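Local coordinates for cellulosomal-scaffolding protein A (Clostridium thermocellum, PDB 4B9F) that probably binds crystalline cellulose through a family 3a carbohydrate-binding module that belongs to the scaffolding subunit of the cellulosome, at residues Pro20-Thr25 and Leu37-Tyr42; Trp54-Ala59 and Gln110-Lys115. All blocks are in the same frame, centred on the assembly; numbering follows the deposited sequence.

Contact 1: Pro20-Thr25 and Leu37-Tyr42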
# COMPACT_ATOMS: atom_id res chain seq x y z
N PRO A 20 0.02 -2.86 -5.90
CA PRO A 20 0.90 -2.81 -4.73
C PRO A 20 0.50 -3.87 -3.71
O PRO A 20 -0.67 -3.94 -3.33
CB PRO A 20 0.68 -1.39 -4.18
CG PRO A 20 -0.67 -1.00 -4.68
CD PRO A 20 -0.92 -1.72 -5.96
N GLN A 21 1.47 -4.67 -3.27
CA GLN A 21 1.23 -5.67 -2.23
C GLN A 21 1.98 -5.25 -0.97
O GLN A 21 3.20 -5.09 -1.00
CB GLN A 21 1.75 -7.05 -2.66
CG GLN A 21 1.45 -7.42 -4.10
CD GLN A 21 0.01 -7.79 -4.33
OE1 GLN A 21 -0.51 -8.72 -3.70
NE2 GLN A 21 -0.65 -7.08 -5.24
N PHE A 22 1.25 -5.05 0.13
CA PHE A 22 1.85 -4.65 1.40
C PHE A 22 1.68 -5.73 2.44
O PHE A 22 0.63 -6.39 2.51
CB PHE A 22 1.16 -3.40 1.96
CG PHE A 22 1.59 -2.09 1.34
CD1 PHE A 22 0.93 -1.59 0.23
CD2 PHE A 22 2.61 -1.34 1.91
CE1 PHE A 22 1.30 -0.36 -0.32
CE2 PHE A 22 2.98 -0.13 1.37
CZ PHE A 22 2.32 0.37 0.25
N LYS A 23 2.68 -5.88 3.31
CA LYS A 23 2.52 -6.69 4.51
C LYS A 23 3.10 -5.93 5.68
O LYS A 23 4.29 -5.60 5.67
CB LYS A 23 3.20 -8.06 4.37
CG LYS A 23 2.98 -8.96 5.59
CD LYS A 23 3.17 -10.44 5.27
CE LYS A 23 4.55 -10.73 4.73
NZ LYS A 23 4.79 -12.21 4.73
N VAL A 24 2.27 -5.64 6.67
CA VAL A 24 2.70 -4.82 7.80
C VAL A 24 2.63 -5.66 9.06
O VAL A 24 1.59 -6.24 9.38
CB VAL A 24 1.78 -3.59 7.96
CG1 VAL A 24 2.23 -2.72 9.14
CG2 VAL A 24 1.73 -2.78 6.67
N THR A 25 3.75 -5.74 9.78
CA THR A 25 3.83 -6.57 10.97
C THR A 25 4.05 -5.71 12.21
O THR A 25 4.90 -4.82 12.20
CB THR A 25 4.99 -7.59 10.85
OG1 THR A 25 4.80 -8.39 9.67
CG2 THR A 25 5.05 -8.49 12.07
N LEU A 37 -3.84 3.80 10.80
CA LEU A 37 -2.68 3.46 9.98
C LEU A 37 -2.91 3.82 8.52
O LEU A 37 -3.95 3.48 7.95
CB LEU A 37 -2.37 1.97 10.07
CG LEU A 37 -1.16 1.48 9.27
CD1 LEU A 37 0.14 2.09 9.81
CD2 LEU A 37 -1.09 -0.04 9.28
N THR A 38 -1.95 4.52 7.92
CA THR A 38 -2.01 4.76 6.49
C THR A 38 -0.70 4.32 5.83
O THR A 38 0.36 4.36 6.46
CB THR A 38 -2.31 6.22 6.14
OG1 THR A 38 -1.34 7.06 6.78
CG2 THR A 38 -3.71 6.62 6.59
N LEU A 39 -0.80 3.90 4.57
CA LEU A 39 0.33 3.45 3.78
C LEU A 39 0.37 4.24 2.49
O LEU A 39 -0.69 4.53 1.91
CB LEU A 39 0.17 1.96 3.45
CG LEU A 39 -0.09 1.04 4.64
CD1 LEU A 39 -0.44 -0.38 4.17
CD2 LEU A 39 1.10 0.99 5.57
N ARG A 40 1.57 4.59 2.02
CA ARG A 40 1.67 5.37 0.79
C ARG A 40 2.50 4.66 -0.25
O ARG A 40 3.59 4.14 0.04
CB ARG A 40 2.28 6.76 1.06
CG ARG A 40 1.48 7.60 1.99
CD ARG A 40 2.05 9.00 2.14
NE ARG A 40 1.31 9.72 3.16
CZ ARG A 40 1.62 10.92 3.62
NH1 ARG A 40 2.67 11.57 3.13
NH2 ARG A 40 0.88 11.47 4.57
N TYR A 41 1.96 4.64 -1.47
CA TYR A 41 2.64 4.12 -2.65
C TYR A 41 2.79 5.28 -3.65
O TYR A 41 1.80 5.78 -4.17
CB TYR A 41 1.84 2.97 -3.27
CG TYR A 41 2.51 2.41 -4.50
CD1 TYR A 41 3.50 1.44 -4.40
CD2 TYR A 41 2.18 2.86 -5.78
CE1 TYR A 41 4.14 0.94 -5.51
CE2 TYR A 41 2.82 2.37 -6.91
CZ TYR A 41 3.80 1.40 -6.76
OH TYR A 41 4.46 0.89 -7.85
N TYR A 42 4.04 5.69 -3.90
CA TYR A 42 4.31 6.87 -4.71
C TYR A 42 4.61 6.52 -6.15
O TYR A 42 5.36 5.57 -6.43
CB TYR A 42 5.52 7.62 -4.15
CG TYR A 42 5.45 7.97 -2.69
CD1 TYR A 42 4.85 9.16 -2.27
CD2 TYR A 42 6.06 7.17 -1.73
CE1 TYR A 42 4.83 9.51 -0.93
CE2 TYR A 42 6.04 7.51 -0.38
CZ TYR A 42 5.42 8.69 0.01
OH TYR A 42 5.43 9.04 1.34
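F22 and L39 meet through a CH-pi contact: L39 CD1 sits over one face of the phenyl ring, 4.2 Å from the F22 ring centroid and 24° off the ring normal, shifted toward the rim. F22 and L39 reach across from opposite sheets and overlap alongside one another, and L39 CB lies near the far end of the ring, 4.1 Å from F22 CE2. The edge of the same ring faces the other backbone, with F22 CZ 4.0 Å from R40 O. Apolar contacts extend the row both ways. V24 CG2 lies 4.0 Å from L39 CD2; V24 CG1, anti to the backbone N (chi1 -180°), reaches L37 CD2 at 4.3 Å. At the other end P20 CB rests over one face of the Y41 ring, 4.0 Å from Y41 CD1, while the Y41 hydroxyl is hydrogen-bonded to N8. F6 adds an edge-to-face partner for F22. No hydrogen bond joins the segments, whose axes stay 9.4 Å apart at closest approach and run 145° from each other. This is face-to-face packing of two antiparallel sheets through interleaved side chains, the hydrophobic core of the beta-sandwich (jelly-roll) fold of family 3 modules.

Contact 2: Trp54-Ala59 and Gln110-Lys115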
# COMPACT_ATOMS: atom_id res chain seq x y z
N TRP A 54 -9.15 -0.72 -5.60
CA TRP A 54 -9.87 -1.81 -4.96
C TRP A 54 -8.85 -2.71 -4.28
O TRP A 54 -7.75 -2.89 -4.79
CB TRP A 54 -10.66 -2.63 -5.98
CG TRP A 54 -11.48 -1.80 -6.93
CD1 TRP A 54 -12.76 -1.34 -6.75
CD2 TRP A 54 -11.07 -1.35 -8.22
NE1 TRP A 54 -13.16 -0.62 -7.86
CE2 TRP A 54 -12.14 -0.62 -8.78
CE3 TRP A 54 -9.89 -1.49 -8.96
CZ2 TRP A 54 -12.07 -0.04 -10.05
CZ3 TRP A 54 -9.81 -0.91 -10.21
CH2 TRP A 54 -10.90 -0.19 -10.75
N CYS A 55 -9.21 -3.29 -3.15
CA CYS A 55 -8.37 -4.33 -2.57
C CYS A 55 -8.86 -5.70 -3.04
O CYS A 55 -10.02 -6.04 -2.84
CB CYS A 55 -8.40 -4.24 -1.05
SG CYS A 55 -7.33 -5.43 -0.25
N ASP A 56 -7.97 -6.49 -3.67
CA ASP A 56 -8.31 -7.85 -4.11
C ASP A 56 -8.51 -8.78 -2.91
O ASP A 56 -9.34 -9.70 -2.93
CB ASP A 56 -7.17 -8.48 -4.92
CG ASP A 56 -6.98 -7.86 -6.29
OD1 ASP A 56 -7.89 -7.17 -6.79
OD2 ASP A 56 -5.90 -8.12 -6.89
N HIS A 57 -7.71 -8.57 -1.87
CA HIS A 57 -7.67 -9.47 -0.74
C HIS A 57 -6.88 -8.81 0.37
O HIS A 57 -5.79 -8.30 0.14
CB HIS A 57 -6.98 -10.78 -1.12
CG HIS A 57 -6.75 -11.69 0.04
ND1 HIS A 57 -7.78 -12.17 0.81
CD2 HIS A 57 -5.61 -12.20 0.56
CE1 HIS A 57 -7.29 -12.95 1.76
NE2 HIS A 57 -5.97 -12.99 1.63
N ALA A 58 -7.42 -8.81 1.58
CA ALA A 58 -6.65 -8.40 2.75
C ALA A 58 -7.06 -9.23 3.94
O ALA A 58 -8.24 -9.59 4.08
CB ALA A 58 -6.85 -6.91 3.05
N ALA A 59 -6.11 -9.52 4.81
CA ALA A 59 -6.42 -10.29 6.00
C ALA A 59 -5.47 -9.93 7.12
O ALA A 59 -4.31 -9.58 6.89
CB ALA A 59 -6.37 -11.80 5.72
N GLN A 110 -3.52 -6.81 -0.68
CA GLN A 110 -3.25 -7.00 -2.10
C GLN A 110 -4.07 -5.94 -2.84
O GLN A 110 -5.26 -6.11 -3.09
CB GLN A 110 -3.58 -8.44 -2.50
CG GLN A 110 -2.75 -9.38 -1.64
CD GLN A 110 -2.95 -10.86 -1.87
OE1 GLN A 110 -2.61 -11.65 -1.01
NE2 GLN A 110 -3.49 -11.24 -3.04
N GLY A 111 -3.42 -4.81 -3.12
CA GLY A 111 -4.10 -3.65 -3.67
C GLY A 111 -4.07 -3.61 -5.18
O GLY A 111 -3.25 -4.26 -5.81
N ARG A 112 -4.97 -2.82 -5.76
CA ARG A 112 -5.04 -2.71 -7.20
C ARG A 112 -5.65 -1.36 -7.55
O ARG A 112 -6.63 -0.93 -6.93
CB ARG A 112 -5.90 -3.83 -7.78
CG ARG A 112 -5.99 -3.85 -9.29
CD ARG A 112 -6.54 -5.18 -9.78
NE ARG A 112 -7.83 -5.46 -9.18
CZ ARG A 112 -8.99 -4.99 -9.66
NH1 ARG A 112 -9.00 -4.24 -10.75
NH2 ARG A 112 -10.13 -5.28 -9.04
N PHE A 113 -5.09 -0.69 -8.55
CA PHE A 113 -5.73 0.54 -9.02
C PHE A 113 -5.56 0.74 -10.52
O PHE A 113 -4.65 0.19 -11.14
CB PHE A 113 -5.33 1.77 -8.19
CG PHE A 113 -3.89 2.18 -8.29
CD1 PHE A 113 -3.48 3.07 -9.27
CD2 PHE A 113 -2.96 1.76 -7.34
CE1 PHE A 113 -2.16 3.52 -9.32
CE2 PHE A 113 -1.64 2.19 -7.40
CZ PHE A 113 -1.24 3.07 -8.39
N ALA A 114 -6.47 1.53 -11.09
CA ALA A 114 -6.48 1.79 -12.51
C ALA A 114 -7.09 3.14 -12.78
O ALA A 114 -7.82 3.69 -11.95
CB ALA A 114 -7.30 0.72 -13.22
N LYS A 115 -6.80 3.67 -13.96
CA LYS A 115 -7.48 4.86 -14.45
C LYS A 115 -8.88 4.47 -14.90
O LYS A 115 -9.11 3.35 -15.36
CB LYS A 115 -6.71 5.48 -15.60
CG LYS A 115 -5.36 6.03 -15.17
CD LYS A 115 -4.53 6.41 -16.36
CE LYS A 115 -3.24 7.06 -15.91
NZ LYS A 115 -2.36 7.46 -17.04
O HOH W 1 -3.38 -7.04 -6.33
O HOH W 2 -4.40 -10.32 -5.66
O HOH W 3 -10.28 -6.29 -6.44
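R112 meets W54 with one face of its guanidinium and D56 with an edge. The W54 indole lies almost parallel to that group, the planes 17° apart, with its six-membered ring displaced so that CE3 stands over one guanidinium face, 3.4 Å from R112 NH1. D56 comes in at the edge: its carboxylate is nearly coplanar with the guanidinium, and R112 NE donates an almost straight bond (179°) to the syn lone pair of D56 OD1 at 2.9 Å, a salt bridge. A bend in the arginine chain (chi3 57°) swings the group back to this position. One water bridges D56 OD1 and R112 NH2, and two others tie D56 OD2 to G111 O and to Q110 NE2, so charge and hydration together fix the rotation of the carboxylate. H57 and Q110 run side by side, amide and imidazole planes steeply inclined to each other, with Q110 OE1 at the ring edge, 3.4 Å from H57 CD2; the amide oxygen's hydrogen bond is with Q108 NE2. W54 CZ3 touches A114 CB at 4.2 Å. Beneath, the antiparallel backbones are joined by W54 N to R112 O (2.9 Å), D56 N to Q110 O (2.8 Å) and Q110 N to H57 O, with the strand bending sharply at D56. D56, H57 and R112, with neighbours Y67 and W118, match the flat strip proposed to bind cellulose in family 3a modules. Strand 106-115 here lies between strands 51-61 and 20-26, and strand 67-69 borders 51-61 on its other side.

Overall arrangement
Contact 1 ties the two sheets together through the core, whereas contact 2 joins neighbouring strands within one of them; their centres lie 11 Å apart. They meet because strand 20-26 pairs with strand 106-115: P20 O is 2.9 Å from G111 N, probably a hydrogen bond. Q21 packs close to Q110, its OE1 3.1 Å from Q110 CG. Y41 CD2 approaches F113 CE2 at 4.2 Å, so F113, on the core face of strand 106-115, joins the interior that contact 1 fills. Contact 2 probably carries part of the cellulose-binding strip on the outer face of the same sheet. The calcium ion, held by T44, D46, T122, N125 and D126, lies about 8 Å from the side chain of Y41.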